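Local structure of mannitol dehydrogenase (Helicobacter pylori, 3TWO) at residues H43-S48 against T325-L330; Y50-E55 against L266-V271; D316-K321 against F337-D342. The protein probably catalyses the reversible, zinc-dependent reduction of cinnamaldehyde-type aldehydes to the corresponding alcohols, with NADPH as the hydride donor. All coordinates share one frame; numbering follows the deposited sequence.

How the contacts relate
From the N terminus, contact 1 opens in helix 43-49 of the GroES-like region, and contact 2 follows at once in the loop behind that helix. Contact 2 closes first, at residues 266-271 in the coenzyme-binding region, so its loop is nested inside the one that contact 1 closes on helix 323-331. Contact 3 opens at strand 315-318, before contact 1 has closed, and ends on strand 338-342; the two therefore cross. Helix 323-331 joins the two strands of contact 3 as the helix of a beta-alpha-beta unit. Contacts 2 and 3 run in series, with nearest atoms about 10 Å apart, yet all three contacts touch the same NADPH.

Contact 1 (H43-S48 against T325-L330); sequences HSDIHS and TAYHNL. With NDP (NADPH dihydro-nicotinamide-adenine-dinucleotide phosphate), chain F.
Two helices of the alcohol dehydrogenase fold meet beside the NADPH pocket, where Ile46 of helix 43-49 packs on Tyr327 and Leu330 of helix 323-331. The short axes run nearly perpendicular (96°) and come no closer than 10.5 Å, so side chains fill the interval and no hydrogen bond crosses it. The main evidence for tight packing is a CH-pi contact: Ile46 CG1 stands 3.5 Å from the centroid of the Tyr327 ring and only 4° off its normal. Ile46 has CG1 anti to the carbonyl carbon, and its chain then runs on extended past the ring, which brings CD1 to 3.6 Å from Leu330 CB. That same methyl lies above the centre of the His43 imidazole, so one isoleucine bridges a tyrosine, a leucine and a histidine. At the far end of the tyrosine, OH comes within 3.3 Å of Asp45 CB, while its hydrogen bond goes to Tyr132. The Asp45 carboxylate turns instead to the backbone of Cys42, a zinc ligand, a position consistent with a second-shell role at that metal site.

The N-terminal part of helix 43-49 also holds the cofactor. His43 N donates to NDP O2N over 3.0 Å, a nearly straight bond at 167°. Ser44 OG and His47 NE2 bond separately to the neighbouring ribose hydroxyls, at 2.8 Å to NDP O2D and 2.7 Å to NDP O3D respectively. From the other helix Leu330 adds a van der Waals contact to the pyrophosphate, its methyl CD2 lying 3.6 Å from the phosphate oxygen NDP O1A, which also sits near the plane of the His43 ring, at its CD2 edge.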
# COMPACT_ATOMS: atom_id res chain seq x y z
N HIS B 43 0.88 10.42 21.80
CA HIS B 43 1.13 8.98 22.12
C HIS B 43 2.53 8.49 21.65
O HIS B 43 3.05 7.52 22.18
CB HIS B 43 0.02 8.08 21.54
CG HIS B 43 -0.25 6.82 22.33
ND1 HIS B 43 0.70 5.84 22.55
CD2 HIS B 43 -1.41 6.34 22.85
CE1 HIS B 43 0.16 4.84 23.23
NE2 HIS B 43 -1.13 5.11 23.42
N SER B 44 3.11 9.16 20.66
CA SER B 44 4.53 8.94 20.30
C SER B 44 5.43 9.16 21.49
O SER B 44 6.50 8.49 21.62
CB SER B 44 4.98 9.91 19.18
OG SER B 44 4.17 9.69 18.03
N ASP B 45 5.06 10.10 22.37
CA ASP B 45 5.86 10.35 23.57
C ASP B 45 5.97 9.05 24.43
O ASP B 45 7.03 8.71 25.00
CB ASP B 45 5.25 11.47 24.41
CG ASP B 45 5.24 12.84 23.68
OD1 ASP B 45 5.87 13.04 22.62
OD2 ASP B 45 4.59 13.75 24.20
N ILE B 46 4.84 8.36 24.53
CA ILE B 46 4.71 7.20 25.37
C ILE B 46 5.43 6.01 24.72
O ILE B 46 6.17 5.28 25.43
CB ILE B 46 3.22 6.80 25.53
CG1 ILE B 46 2.41 7.95 26.12
CG2 ILE B 46 3.11 5.53 26.40
CD1 ILE B 46 0.88 7.69 26.10
N HIS B 47 5.19 5.79 23.41
CA HIS B 47 5.88 4.74 22.65
C HIS B 47 7.41 4.93 22.83
O HIS B 47 8.15 3.92 23.05
CB HIS B 47 5.55 4.82 21.15
CG HIS B 47 4.11 4.50 20.78
ND1 HIS B 47 3.47 3.34 21.16
CD2 HIS B 47 3.22 5.17 19.99
CE1 HIS B 47 2.24 3.31 20.66
NE2 HIS B 47 2.08 4.39 19.91
N SER B 48 7.89 6.19 22.79
CA SER B 48 9.35 6.39 22.89
C SER B 48 9.80 6.19 24.31
O SER B 48 10.76 5.41 24.55
CB SER B 48 9.81 7.77 22.40
OG SER B 48 9.17 8.12 21.18
N THR B 325 0.11 10.11 35.28
CA THR B 325 -1.32 9.91 35.18
C THR B 325 -1.86 10.02 33.77
O THR B 325 -2.59 9.16 33.33
CB THR B 325 -2.03 10.87 36.15
OG1 THR B 325 -1.61 10.48 37.46
CG2 THR B 325 -3.59 10.74 35.99
N ALA B 326 -1.46 11.04 33.02
CA ALA B 326 -1.86 11.17 31.60
C ALA B 326 -1.50 9.89 30.79
O ALA B 326 -2.34 9.35 30.06
CB ALA B 326 -1.24 12.40 30.95
N TYR B 327 -0.24 9.41 30.93
CA TYR B 327 0.24 8.23 30.19
C TYR B 327 -0.57 6.98 30.61
O TYR B 327 -0.96 6.18 29.78
CB TYR B 327 1.72 7.98 30.51
CG TYR B 327 2.76 8.78 29.74
CD1 TYR B 327 2.49 10.07 29.27
CD2 TYR B 327 4.03 8.21 29.45
CE1 TYR B 327 3.45 10.79 28.54
CE2 TYR B 327 5.00 8.92 28.73
CZ TYR B 327 4.70 10.21 28.32
OH TYR B 327 5.63 10.90 27.62
N HIS B 328 -0.82 6.82 31.89
CA HIS B 328 -1.70 5.73 32.32
C HIS B 328 -3.05 5.81 31.56
O HIS B 328 -3.50 4.83 30.95
CB HIS B 328 -1.99 5.80 33.83
CG HIS B 328 -3.05 4.83 34.26
ND1 HIS B 328 -2.77 3.49 34.44
CD2 HIS B 328 -4.38 4.96 34.44
CE1 HIS B 328 -3.88 2.84 34.76
NE2 HIS B 328 -4.87 3.71 34.78
N ASN B 329 -3.67 6.98 31.60
CA ASN B 329 -5.01 7.16 31.02
C ASN B 329 -4.99 6.86 29.56
O ASN B 329 -5.87 6.18 29.05
CB ASN B 329 -5.46 8.58 31.27
CG ASN B 329 -5.97 8.76 32.67
OD1 ASN B 329 -6.15 7.79 33.38
ND2 ASN B 329 -6.26 10.00 33.06
N LEU B 330 -3.91 7.30 28.89
CA LEU B 330 -3.75 7.11 27.46
C LEU B 330 -3.51 5.65 27.07
O LEU B 330 -3.72 5.26 25.93
CB LEU B 330 -2.62 8.01 26.92
CG LEU B 330 -3.01 9.50 26.70
CD1 LEU B 330 -1.75 10.40 26.66
CD2 LEU B 330 -3.98 9.72 25.40
PA NDP F . -3.89 8.77 21.56
O1A NDP F . -4.02 7.61 22.46
O2A NDP F . -4.71 10.11 21.65
O5B NDP F . -5.13 8.23 20.66
C5B NDP F . -5.24 6.78 20.20
C4B NDP F . -6.72 6.47 20.01
O4B NDP F . -7.02 5.18 19.32
C3B NDP F . -7.40 6.43 21.39
O3B NDP F . -8.64 7.23 21.29
C2B NDP F . -7.72 4.92 21.57
O2B NDP F . -8.92 4.85 22.36
C1B NDP F . -8.07 4.49 20.12
N9A NDP F . -7.74 3.07 19.84
C8A NDP F . -6.73 2.37 20.40
N7A NDP F . -6.73 1.18 19.84
C5A NDP F . -7.72 1.11 18.95
C6A NDP F . -8.17 0.13 18.09
N6A NDP F . -7.61 -1.13 18.02
N1A NDP F . -9.21 0.44 17.33
C2A NDP F . -9.80 1.62 17.33
N3A NDP F . -9.38 2.58 18.12
C4A NDP F . -8.35 2.33 18.95
O3 NDP F . -2.91 8.63 20.33
PN NDP F . -2.45 9.76 19.41
O1N NDP F . -3.55 10.29 18.58
O2N NDP F . -1.51 10.81 20.05
O5D NDP F . -1.46 8.95 18.48
C5D NDP F . -1.98 7.69 17.84
C4D NDP F . -0.79 6.90 17.14
O4D NDP F . -0.33 7.84 16.15
C3D NDP F . 0.42 6.55 18.04
O3D NDP F . 0.91 5.23 17.67
C2D NDP F . 1.40 7.69 17.68
O2D NDP F . 2.71 7.28 17.85
C1D NDP F . 1.12 7.83 16.17
N1N NDP F . 1.65 9.09 15.55
C2N NDP F . 2.25 9.00 14.27
C3N NDP F . 2.76 10.13 13.65
C7N NDP F . 3.32 10.00 12.24
O7N NDP F . 2.98 9.06 11.50
N7N NDP F . 3.94 11.08 11.79
C4N NDP F . 2.71 11.37 14.32
C5N NDP F . 2.07 11.49 15.59
C6N NDP F . 1.56 10.37 16.21
P2B NDP F . -9.13 3.82 23.52
O1X NDP F . -9.66 4.74 24.77
O2X NDP F . -10.01 2.73 23.07
O3X NDP F . -7.70 3.29 23.95

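Contact 2 (Y50-E55 against L266-V271); sequences YSEWKE and LPPVEV. With NDP (NADPH dihydro-nicotinamide-adenine-dinucleotide phosphate), chain F.
Trp53 and Leu266 cross at about a right angle, the indole presenting its edge to the loop 266-271. Its NE1 donates to Leu266 O over 2.9 Å with an N-H...O angle of 167°. The acceptor lies almost in the indole plane, whereas the donor stands above the carbonyl plane, 44° out of it, away from the lone-pair directions. NDP O2D lies at the same edge, 3.4 Å from Trp53 CZ2, whereas Leu266 CB approaches that atom from out of the plane at 3.7 Å; the indole thus borders protein and cofactor. The ring reaches this position although its CB points away from the opposite loop: CG is anti to the carbonyl carbon (chi1 -68°), and the benzo end swings back to Leu266. Glu52 behaves differently, lying side by side with Pro268 and pointing the same way, its CB 3.9 Å from Pro268 CB; the carboxylate oxygen OE1 is held by His47. The backbones are tied by one bond, Val269 N to Glu52 O at 3.0 Å, and Val269 CG1 packs 3.3 Å from Trp53 O. Phe278 of the second subunit meets the Trp53 ring edge-to-face and also packs on Val269, placing this contact at the dimer interface. Ser51, with positive phi, is the C-prime residue of a Schellman motif that ends the preceding helix and sets the turn leading to Glu52. With Leu266 N donating to NDP O3D over 2.9 Å, the two loops join the GroES-like and Rossmann-type parts across the nicotinamide-side ribose, the cleft in which dehydrogenases of this family bind their coenzyme.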
# COMPACT_ATOMS: atom_id res chain seq x y z
N TYR B 50 8.69 4.41 26.58
CA TYR B 50 8.67 3.06 27.03
C TYR B 50 9.44 2.14 26.13
O TYR B 50 9.35 0.96 26.30
CB TYR B 50 7.22 2.61 27.12
CG TYR B 50 6.48 3.29 28.24
CD1 TYR B 50 5.08 3.18 28.36
CD2 TYR B 50 7.18 4.06 29.20
CE1 TYR B 50 4.39 3.84 29.41
CE2 TYR B 50 6.50 4.70 30.28
CZ TYR B 50 5.13 4.59 30.36
OH TYR B 50 4.50 5.21 31.40
N SER B 51 10.16 2.66 25.14
CA SER B 51 10.91 1.76 24.24
C SER B 51 10.02 0.75 23.49
O SER B 51 10.36 -0.42 23.39
CB SER B 51 12.02 1.01 25.04
OG SER B 51 12.96 2.00 25.51
N GLU B 52 8.90 1.21 22.96
CA GLU B 52 7.94 0.28 22.32
C GLU B 52 8.28 0.07 20.87
O GLU B 52 7.80 -0.88 20.24
CB GLU B 52 6.48 0.80 22.50
CG GLU B 52 6.01 0.53 23.95
CD GLU B 52 4.62 1.11 24.33
OE1 GLU B 52 3.98 1.86 23.54
OE2 GLU B 52 4.17 0.82 25.45
N TRP B 53 9.09 0.98 20.33
CA TRP B 53 9.49 0.94 18.93
C TRP B 53 10.91 0.43 18.76
O TRP B 53 11.23 -0.23 17.80
CB TRP B 53 9.46 2.32 18.34
CG TRP B 53 8.10 2.93 18.21
CD1 TRP B 53 6.88 2.29 18.13
CD2 TRP B 53 7.84 4.33 18.09
NE1 TRP B 53 5.84 3.23 17.98
CE2 TRP B 53 6.41 4.49 17.93
CE3 TRP B 53 8.65 5.47 18.10
CZ2 TRP B 53 5.80 5.76 17.81
CZ3 TRP B 53 8.03 6.76 17.94
CH2 TRP B 53 6.61 6.87 17.79
N LYS B 54 11.76 0.83 19.70
CA LYS B 54 13.17 0.55 19.73
C LYS B 54 13.68 0.90 21.15
O LYS B 54 12.95 1.43 21.98
CB LYS B 54 13.90 1.43 18.69
CG LYS B 54 13.77 2.93 18.99
CD LYS B 54 14.52 3.78 17.96
CE LYS B 54 14.38 5.22 18.35
NZ LYS B 54 13.86 5.99 17.19
N GLU B 55 14.94 0.63 21.38
CA GLU B 55 15.61 0.95 22.59
C GLU B 55 15.76 2.46 22.69
O GLU B 55 16.31 3.09 21.80
CB GLU B 55 16.97 0.29 22.51
CG GLU B 55 16.92 -1.18 22.81
CD GLU B 55 16.80 -1.38 24.29
OE1 GLU B 55 15.66 -1.54 24.80
OE2 GLU B 55 17.86 -1.33 24.97
N LEU B 266 1.14 4.09 15.02
CA LEU B 266 2.43 3.37 15.11
C LEU B 266 2.45 2.46 16.35
O LEU B 266 3.03 2.82 17.41
CB LEU B 266 3.50 4.43 15.18
CG LEU B 266 4.67 4.56 14.24
CD1 LEU B 266 4.63 3.70 12.96
CD2 LEU B 266 4.82 6.03 13.96
N PRO B 267 1.79 1.29 16.26
CA PRO B 267 1.73 0.46 17.48
C PRO B 267 3.10 -0.07 17.88
O PRO B 267 4.08 0.12 17.13
CB PRO B 267 0.81 -0.72 17.10
CG PRO B 267 0.12 -0.29 15.81
CD PRO B 267 1.11 0.63 15.12
N PRO B 268 3.19 -0.68 19.08
CA PRO B 268 4.53 -1.20 19.45
C PRO B 268 4.95 -2.20 18.38
O PRO B 268 4.07 -2.91 17.83
CB PRO B 268 4.29 -1.90 20.78
CG PRO B 268 3.05 -1.15 21.40
CD PRO B 268 2.21 -0.71 20.19
N VAL B 269 6.26 -2.29 18.11
CA VAL B 269 6.74 -3.01 16.97
C VAL B 269 6.40 -4.47 17.07
O VAL B 269 6.10 -5.09 16.09
CB VAL B 269 8.27 -2.85 16.67
CG1 VAL B 269 8.56 -1.45 16.19
CG2 VAL B 269 9.15 -3.27 17.83
N GLU B 270 6.37 -5.02 18.27
CA GLU B 270 6.11 -6.45 18.33
C GLU B 270 4.66 -6.80 17.97
O GLU B 270 4.42 -7.95 17.69
CB GLU B 270 6.49 -7.02 19.72
CG GLU B 270 5.61 -6.41 20.82
CD GLU B 270 5.74 -7.12 22.14
OE1 GLU B 270 4.69 -7.38 22.79
OE2 GLU B 270 6.92 -7.42 22.53
N VAL B 271 3.71 -5.86 17.99
CA VAL B 271 2.31 -6.15 17.66
C VAL B 271 1.82 -5.38 16.43
O VAL B 271 0.66 -5.50 16.04
CB VAL B 271 1.31 -5.90 18.85
CG1 VAL B 271 1.76 -6.65 20.15
CG2 VAL B 271 1.11 -4.37 19.11
PA NDP F . -3.89 8.77 21.56
O1A NDP F . -4.02 7.61 22.46
O2A NDP F . -4.71 10.11 21.65
O5B NDP F . -5.13 8.23 20.66
C5B NDP F . -5.24 6.78 20.20
C4B NDP F . -6.72 6.47 20.01
O4B NDP F . -7.02 5.18 19.32
C3B NDP F . -7.40 6.43 21.39
O3B NDP F . -8.64 7.23 21.29
C2B NDP F . -7.72 4.92 21.57
O2B NDP F . -8.92 4.85 22.36
C1B NDP F . -8.07 4.49 20.12
N9A NDP F . -7.74 3.07 19.84
C8A NDP F . -6.73 2.37 20.40
N7A NDP F . -6.73 1.18 19.84
C5A NDP F . -7.72 1.11 18.95
C6A NDP F . -8.17 0.13 18.09
N6A NDP F . -7.61 -1.13 18.02
N1A NDP F . -9.21 0.44 17.33
C2A NDP F . -9.80 1.62 17.33
N3A NDP F . -9.38 2.58 18.12
C4A NDP F . -8.35 2.33 18.95
O3 NDP F . -2.91 8.63 20.33
PN NDP F . -2.45 9.76 19.41
O1N NDP F . -3.55 10.29 18.58
O2N NDP F . -1.51 10.81 20.05
O5D NDP F . -1.46 8.95 18.48
C5D NDP F . -1.98 7.69 17.84
C4D NDP F . -0.79 6.90 17.14
O4D NDP F . -0.33 7.84 16.15
C3D NDP F . 0.42 6.55 18.04
O3D NDP F . 0.91 5.23 17.67
C2D NDP F . 1.40 7.69 17.68
O2D NDP F . 2.71 7.28 17.85
C1D NDP F . 1.12 7.83 16.17
N1N NDP F . 1.65 9.09 15.55
C2N NDP F . 2.25 9.00 14.27
C3N NDP F . 2.76 10.13 13.65
C7N NDP F . 3.32 10.00 12.24
O7N NDP F . 2.98 9.06 11.50
N7N NDP F . 3.94 11.08 11.79
C4N NDP F . 2.71 11.37 14.32
C5N NDP F . 2.07 11.49 15.59
C6N NDP F . 1.56 10.37 16.21
P2B NDP F . -9.13 3.82 23.52
O1X NDP F . -9.66 4.74 24.77
O2X NDP F . -10.01 2.73 23.07
O3X NDP F . -7.70 3.29 23.95

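Contact 3 (D316-K321 against F337-D342); sequences DLILGK and FRYVID. With NDP (NADPH dihydro-nicotinamide-adenine-dinucleotide phosphate), chain F.
The flat groups of strand 338-342 serve different partners: the Tyr339 ring is approached obliquely by Ile318, while the Arg338 guanidinium turns its edge to the NADPH pyrophosphate. Tyr339 CD2 lies 3.8 Å from Ile318 CG2; Ala326 and Leu330 of helix 323-331 also touch the tyrosine, and its OH bonds to Asn329 of that helix. At the guanidinium edge, Arg338 NH1 donates to NDP O2N over 2.8 Å at 154°, backed by a weak bond from NH2 to the same oxygen.

Between the strands the pairing is parallel, with Asp316, Leu317 and Ile318 matched to Tyr339, Val340 and Ile341. The bonding pattern supports this register. Asp316 straddles Tyr339, its N reaching Arg338 O at 2.8 Å and its O taking Val340 N at 2.9 Å; around Ile341, Ile318 N donates to Val340 O and Ile318 O accepts from Asp342 N, both at 2.8 Å. Leu317 CD2 packs 4.1 Å from Val340 CG1 on the face that Tyr38 covers, whereas Ile318, Tyr339 and Ile341 face helix 323-331, completing a beta-alpha-beta unit. Past the strand, Ile341 CG2 reaches 3.5 Å from Gly320 N, and Asp342 forms the N-cap of the next helix, its OD1 accepting from Lys345 N.

The arginine also forms a salt bridge from NE to Glu65, a second partner that probably helps to orient the guanidinium. Its positive charge, set between that carboxylate and the pyrophosphate, would be expected to offset negative charge on the cofactor, and the regular strand pairing holds its backbone in place.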
# COMPACT_ATOMS: atom_id res chain seq x y z
N ASP B 316 -7.19 19.03 27.36
CA ASP B 316 -7.32 19.10 28.79
C ASP B 316 -5.98 19.54 29.38
O ASP B 316 -5.00 18.83 29.22
CB ASP B 316 -7.70 17.71 29.33
CG ASP B 316 -9.14 17.32 29.00
OD1 ASP B 316 -9.37 16.29 28.29
OD2 ASP B 316 -10.09 18.04 29.43
N LEU B 317 -5.98 20.66 30.08
CA LEU B 317 -4.79 21.26 30.68
C LEU B 317 -4.38 20.57 31.96
O LEU B 317 -5.16 20.49 32.87
CB LEU B 317 -5.08 22.70 31.13
CG LEU B 317 -4.91 23.80 30.10
CD1 LEU B 317 -5.18 25.20 30.78
CD2 LEU B 317 -3.51 23.71 29.49
N ILE B 318 -3.14 20.15 32.02
CA ILE B 318 -2.59 19.54 33.21
C ILE B 318 -1.23 20.16 33.56
O ILE B 318 -0.76 21.12 32.87
CB ILE B 318 -2.47 18.02 33.01
CG1 ILE B 318 -1.51 17.64 31.88
CG2 ILE B 318 -3.89 17.36 32.82
CD1 ILE B 318 -1.22 16.08 31.87
N LEU B 319 -0.61 19.63 34.63
CA LEU B 319 0.73 20.08 35.03
C LEU B 319 1.75 18.96 34.80
O LEU B 319 1.36 17.79 34.61
CB LEU B 319 0.75 20.60 36.50
CG LEU B 319 -0.17 21.81 36.82
CD1 LEU B 319 -0.19 22.28 38.37
CD2 LEU B 319 0.25 22.97 35.92
N GLY B 320 3.05 19.32 34.81
CA GLY B 320 4.12 18.35 34.56
C GLY B 320 4.06 17.17 35.51
O GLY B 320 4.33 16.02 35.13
N LYS B 321 3.64 17.42 36.74
CA LYS B 321 3.54 16.34 37.72
C LYS B 321 2.40 15.38 37.36
O LYS B 321 2.25 14.37 38.00
CB LYS B 321 3.31 16.91 39.12
CG LYS B 321 1.87 17.27 39.31
CD LYS B 321 1.58 18.21 40.47
CE LYS B 321 0.09 18.48 40.48
NZ LYS B 321 -0.40 19.03 41.77
N PHE B 337 -9.17 13.52 24.62
CA PHE B 337 -8.48 13.83 23.38
C PHE B 337 -7.02 14.16 23.69
O PHE B 337 -6.26 13.22 24.04
CB PHE B 337 -9.28 14.83 22.51
CG PHE B 337 -10.70 14.32 22.16
CD1 PHE B 337 -11.85 14.86 22.80
CD2 PHE B 337 -10.89 13.29 21.24
CE1 PHE B 337 -13.13 14.40 22.46
CE2 PHE B 337 -12.17 12.83 20.92
CZ PHE B 337 -13.30 13.40 21.54
N ARG B 338 -6.62 15.43 23.61
CA ARG B 338 -5.22 15.79 23.93
C ARG B 338 -5.11 16.27 25.35
O ARG B 338 -5.99 17.05 25.81
CB ARG B 338 -4.66 16.85 22.94
CG ARG B 338 -3.92 16.22 21.74
CD ARG B 338 -2.48 15.85 22.16
NE ARG B 338 -1.64 15.42 21.06
CZ ARG B 338 -1.59 14.17 20.58
NH1 ARG B 338 -2.43 13.24 21.02
NH2 ARG B 338 -0.75 13.90 19.58
N TYR B 339 -4.05 15.83 26.04
CA TYR B 339 -3.56 16.51 27.28
C TYR B 339 -2.52 17.56 26.91
O TYR B 339 -1.69 17.35 25.97
CB TYR B 339 -2.91 15.53 28.27
CG TYR B 339 -3.89 14.56 28.91
CD1 TYR B 339 -3.98 13.22 28.47
CD2 TYR B 339 -4.75 14.98 29.93
CE1 TYR B 339 -4.89 12.33 29.06
CE2 TYR B 339 -5.66 14.11 30.53
CZ TYR B 339 -5.72 12.80 30.10
OH TYR B 339 -6.62 11.96 30.67
N VAL B 340 -2.58 18.71 27.60
CA VAL B 340 -1.59 19.74 27.36
C VAL B 340 -1.01 20.23 28.69
O VAL B 340 -1.78 20.55 29.63
CB VAL B 340 -2.14 20.90 26.58
CG1 VAL B 340 -1.10 22.01 26.58
CG2 VAL B 340 -2.52 20.49 25.13
N ILE B 341 0.32 20.29 28.77
CA ILE B 341 0.98 20.70 30.03
C ILE B 341 1.13 22.20 30.07
O ILE B 341 1.64 22.82 29.14
CB ILE B 341 2.36 20.06 30.23
CG1 ILE B 341 2.28 18.51 30.18
CG2 ILE B 341 2.96 20.55 31.58
CD1 ILE B 341 3.62 17.85 29.97
N ASP B 342 0.68 22.80 31.16
CA ASP B 342 0.85 24.22 31.31
C ASP B 342 2.22 24.41 31.98
O ASP B 342 2.40 24.20 33.19
CB ASP B 342 -0.37 24.79 32.06
CG ASP B 342 -0.17 26.21 32.52
OD1 ASP B 342 0.96 26.72 32.51
OD2 ASP B 342 -1.17 26.79 32.94
PA NDP F . -3.89 8.77 21.56
O1A NDP F . -4.02 7.61 22.46
O2A NDP F . -4.71 10.11 21.65
O5B NDP F . -5.13 8.23 20.66
C5B NDP F . -5.24 6.78 20.20
C4B NDP F . -6.72 6.47 20.01
O4B NDP F . -7.02 5.18 19.32
C3B NDP F . -7.40 6.43 21.39
O3B NDP F . -8.64 7.23 21.29
C2B NDP F . -7.72 4.92 21.57
O2B NDP F . -8.92 4.85 22.36
C1B NDP F . -8.07 4.49 20.12
N9A NDP F . -7.74 3.07 19.84
C8A NDP F . -6.73 2.37 20.40
N7A NDP F . -6.73 1.18 19.84
C5A NDP F . -7.72 1.11 18.95
C6A NDP F . -8.17 0.13 18.09
N6A NDP F . -7.61 -1.13 18.02
N1A NDP F . -9.21 0.44 17.33
C2A NDP F . -9.80 1.62 17.33
N3A NDP F . -9.38 2.58 18.12
C4A NDP F . -8.35 2.33 18.95
O3 NDP F . -2.91 8.63 20.33
PN NDP F . -2.45 9.76 19.41
O1N NDP F . -3.55 10.29 18.58
O2N NDP F . -1.51 10.81 20.05
O5D NDP F . -1.46 8.95 18.48
C5D NDP F . -1.98 7.69 17.84
C4D NDP F . -0.79 6.90 17.14
O4D NDP F . -0.33 7.84 16.15
C3D NDP F . 0.42 6.55 18.04
O3D NDP F . 0.91 5.23 17.67
C2D NDP F . 1.40 7.69 17.68
O2D NDP F . 2.71 7.28 17.85
C1D NDP F . 1.12 7.83 16.17
N1N NDP F . 1.65 9.09 15.55
C2N NDP F . 2.25 9.00 14.27
C3N NDP F . 2.76 10.13 13.65
C7N NDP F . 3.32 10.00 12.24
O7N NDP F . 2.98 9.06 11.50
N7N NDP F . 3.94 11.08 11.79
C4N NDP F . 2.71 11.37 14.32
C5N NDP F . 2.07 11.49 15.59
C6N NDP F . 1.56 10.37 16.21
P2B NDP F . -9.13 3.82 23.52
O1X NDP F . -9.66 4.74 24.77
O2X NDP F . -10.01 2.73 23.07
O3X NDP F . -7.70 3.29 23.95